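Local atomic coordinates of avidin (Gallus gallus, PDB entry 4U46), a protein that belongs to the biotin-binding avidin family and, as an engineered variant of the chicken protein, was probably made as a receptor for other small molecules such as sterols. Residues T11-N16 and N21-A26. Sequence-based numbering, arbitrary orientation.
Sequences TGKWTN and NMTIGA
Gly12 and Trp14 pair with Ile24 and Met22 in an antiparallel hairpin whose strand axes, 160° apart in direction, approach to 4.6 Å and are tied by two pairs of reciprocal N-H...O=C bonds, among them Gly12 N to Ile24 O at 2.8 Å. Alternation then sorts the side chains. Trp14, Met22 and Ile24 share one face, where the methyl CE of Met22 comes within 4.2 Å of Trp14 CD1 and the tip of Ile24, CD1, lies 4.4 Å from that same ring carbon; Leu97 and Phe124 add to this buried cluster, and the indole N-H is spent on Leu10 O. Lys13 and Thr23 run side by side on the other face, the lysine methylene CG 3.4 Å from Thr23 OG1. Next to them Thr15 OG1 and Asn21 ND2 come to 2.9 Å at an angle too poor for a hydrogen bond; the hydroxyl bonds instead to Arg17 N in the turn and His20 O at the start of the next strand. Past the last bridge, Thr11 turns OG1 beside its own backbone N (chi1 -62°), from where it donates to Gly25 O at 2.7 Å, approaching from above the carbonyl plane. With an alanine here, Gly25 O is likely to lose its hydroxyl donor. Backbone bonds thus fix the register of these first two barrel strands, apolar side chains meet on the buried face, and a side-chain hydroxyl adds one more link past the Gly12–Ile24 bridge.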
ATOM      1  N   THR A  11       8.704   4.929  23.851  1.00 33.46           N
ATOM      2  CA  THR A  11       8.276   4.542  25.188  1.00 31.75           C
ATOM      3  C   THR A  11       7.148   5.432  25.688  1.00 33.36           C
ATOM      4  O   THR A  11       7.170   6.665  25.499  1.00 37.06           O
ATOM      5  CB  THR A  11       9.464   4.518  26.166  1.00 32.58           C
ATOM      6  OG1 THR A  11      10.391   3.542  25.713  1.00 30.98           O
ATOM      7  CG2 THR A  11       9.021   4.118  27.583  1.00 35.49           C
ATOM      8  N   GLY A  12       6.126   4.799  26.260  1.00 29.12           N
ATOM      9  CA  GLY A  12       4.944   5.525  26.793  1.00 29.64           C
ATOM     10  C   GLY A  12       3.598   5.133  26.241  1.00 28.39           C
ATOM     11  O   GLY A  12       3.449   4.091  25.587  1.00 27.53           O
ATOM     12  N   LYS A  13       2.606   6.004  26.470  1.00 29.78           N
ATOM     13  CA  LYS A  13       1.252   5.781  26.053  1.00 30.47           C
ATOM     14  C   LYS A  13       0.861   6.744  24.956  1.00 31.69           C
ATOM     15  O   LYS A  13       1.140   7.951  25.053  1.00 28.02           O
ATOM     16  CB  LYS A  13       0.283   5.946  27.231  1.00 39.28           C
ATOM     17  CG  LYS A  13       0.488   4.893  28.316  1.00 46.93           C
ATOM     18  CD  LYS A  13      -0.583   4.961  29.401  1.00 53.64           C
ATOM     19  CE  LYS A  13      -0.117   4.318  30.711  1.00 59.16           C
ATOM     20  NZ  LYS A  13      -0.189   2.825  30.699  1.00 66.13           N
ATOM     21  N   TRP A  14       0.207   6.181  23.935  1.00 28.03           N
ATOM     22  CA  TRP A  14      -0.194   6.859  22.711  1.00 25.78           C
ATOM     23  C   TRP A  14      -1.664   6.690  22.404  1.00 25.80           C
ATOM     24  O   TRP A  14      -2.290   5.663  22.713  1.00 27.47           O
ATOM     25  CB  TRP A  14       0.630   6.351  21.514  1.00 24.97           C
ATOM     26  CG  TRP A  14       2.090   6.505  21.701  1.00 25.55           C
ATOM     27  CD1 TRP A  14       2.912   5.636  22.294  1.00 23.20           C
ATOM     28  CD2 TRP A  14       2.906   7.642  21.315  1.00 24.03           C
ATOM     29  NE1 TRP A  14       4.189   6.127  22.318  1.00 26.69           N
ATOM     30  CE2 TRP A  14       4.213   7.362  21.730  1.00 24.73           C
ATOM     31  CE3 TRP A  14       2.648   8.836  20.641  1.00 25.07           C
ATOM     32  CZ2 TRP A  14       5.296   8.220  21.467  1.00 25.13           C
ATOM     33  CZ3 TRP A  14       3.681   9.703  20.407  1.00 25.54           C
ATOM     34  CH2 TRP A  14       5.020   9.395  20.829  1.00 26.34           C
ATOM     35  N   THR A  15      -2.227   7.683  21.727  1.00 26.30           N
ATOM     36  CA  THR A  15      -3.564   7.557  21.221  1.00 26.32           C
ATOM     37  C   THR A  15      -3.619   8.047  19.794  1.00 24.48           C
ATOM     38  O   THR A  15      -2.781   8.868  19.379  1.00 25.70           O
ATOM     39  CB  THR A  15      -4.593   8.296  22.142  1.00 27.94           C
ATOM     40  OG1 THR A  15      -5.893   8.019  21.679  1.00 29.08           O
ATOM     41  CG2 THR A  15      -4.379   9.793  22.106  1.00 28.81           C
ATOM     42  N   ASN A  16      -4.521   7.476  19.016  1.00 22.78           N
ATOM     43  CA  ASN A  16      -4.866   7.981  17.678  1.00 29.78           C
ATOM     44  C   ASN A  16      -6.086   8.910  17.705  1.00 33.27           C
ATOM     45  O   ASN A  16      -6.622   9.274  16.661  1.00 33.27           O
ATOM     46  CB  ASN A  16      -5.066   6.847  16.654  1.00 29.75           C
ATOM     47  CG  ASN A  16      -6.366   6.060  16.843  1.00 30.06           C
ATOM     48  OD1 ASN A  16      -7.147   6.311  17.751  1.00 32.04           O
ATOM     49  ND2 ASN A  16      -6.593   5.102  15.975  1.00 33.47           N
ATOM     50  N   ASN A  21      -5.509   3.051  21.584  1.00 32.84           N
ATOM     51  CA  ASN A  21      -4.391   3.417  22.423  1.00 33.71           C
ATOM     52  C   ASN A  21      -3.292   2.353  22.340  1.00 32.18           C
ATOM     53  O   ASN A  21      -3.545   1.176  22.035  1.00 34.45           O
ATOM     54  CB  ASN A  21      -4.799   3.560  23.878  1.00 35.40           C
ATOM     55  CG  ASN A  21      -5.841   4.666  24.123  1.00 40.58           C
ATOM     56  OD1 ASN A  21      -6.402   4.720  25.199  1.00 44.22           O
ATOM     57  ND2 ASN A  21      -6.085   5.533  23.154  1.00 37.07           N
ATOM     58  N   MET A  22      -2.062   2.749  22.580  1.00 27.49           N
ATOM     59  CA  MET A  22      -1.059   1.749  22.792  1.00 29.12           C
ATOM     60  C   MET A  22      -0.079   2.206  23.841  1.00 30.00           C
ATOM     61  O   MET A  22       0.065   3.401  24.145  1.00 31.75           O
ATOM     62  CB  MET A  22      -0.394   1.262  21.490  1.00 31.61           C
ATOM     63  CG  MET A  22       0.119   2.293  20.567  1.00 31.35           C
ATOM     64  SD  MET A  22       1.213   1.692  19.220  1.00 28.36           S
ATOM     65  CE  MET A  22       1.968   3.303  18.965  1.00 28.63           C
ATOM     66  N   THR A  23       0.536   1.224  24.444  1.00 27.50           N
ATOM     67  CA  THR A  23       1.492   1.436  25.454  1.00 31.29           C
ATOM     68  C   THR A  23       2.715   0.662  25.034  1.00 31.25           C
ATOM     69  O   THR A  23       2.640  -0.562  24.805  1.00 30.66           O
ATOM     70  CB  THR A  23       0.986   0.909  26.806  1.00 37.19           C
ATOM     71  OG1 THR A  23      -0.136   1.701  27.213  1.00 39.07           O
ATOM     72  CG2 THR A  23       2.065   1.005  27.855  1.00 38.26           C
ATOM     73  N   ILE A  24       3.830   1.380  24.952  1.00 28.63           N
ATOM     74  CA  ILE A  24       5.081   0.810  24.559  1.00 27.70           C
ATOM     75  C   ILE A  24       6.046   0.928  25.700  1.00 27.82           C
ATOM     76  O   ILE A  24       6.177   1.991  26.320  1.00 26.84           O
ATOM     77  CB  ILE A  24       5.612   1.522  23.316  1.00 30.86           C
ATOM     78  CG1 ILE A  24       4.627   1.267  22.167  1.00 31.86           C
ATOM     79  CG2 ILE A  24       7.051   1.044  23.022  1.00 32.10           C
ATOM     80  CD1 ILE A  24       4.969   1.957  20.877  1.00 33.46           C
ATOM     81  N   GLY A  25       6.740  -0.166  25.979  1.00 29.05           N
ATOM     82  CA  GLY A  25       7.688  -0.189  27.052  1.00 31.52           C
ATOM     83  C   GLY A  25       9.037   0.406  26.719  1.00 33.27           C
ATOM     84  O   GLY A  25       9.230   1.124  25.733  1.00 29.21           O
ATOM     85  N   ALA A  26      10.013   0.065  27.544  1.00 35.94           N
ATOM     86  CA  ALA A  26      11.358   0.564  27.323  1.00 36.92           C
ATOM     87  C   ALA A  26      11.912   0.011  26.017  1.00 32.96           C
ATOM     88  O   ALA A  26      11.644  -1.115  25.634  1.00 31.18           O
ATOM     89  CB  ALA A  26      12.266   0.207  28.500  1.00 40.63           C
TER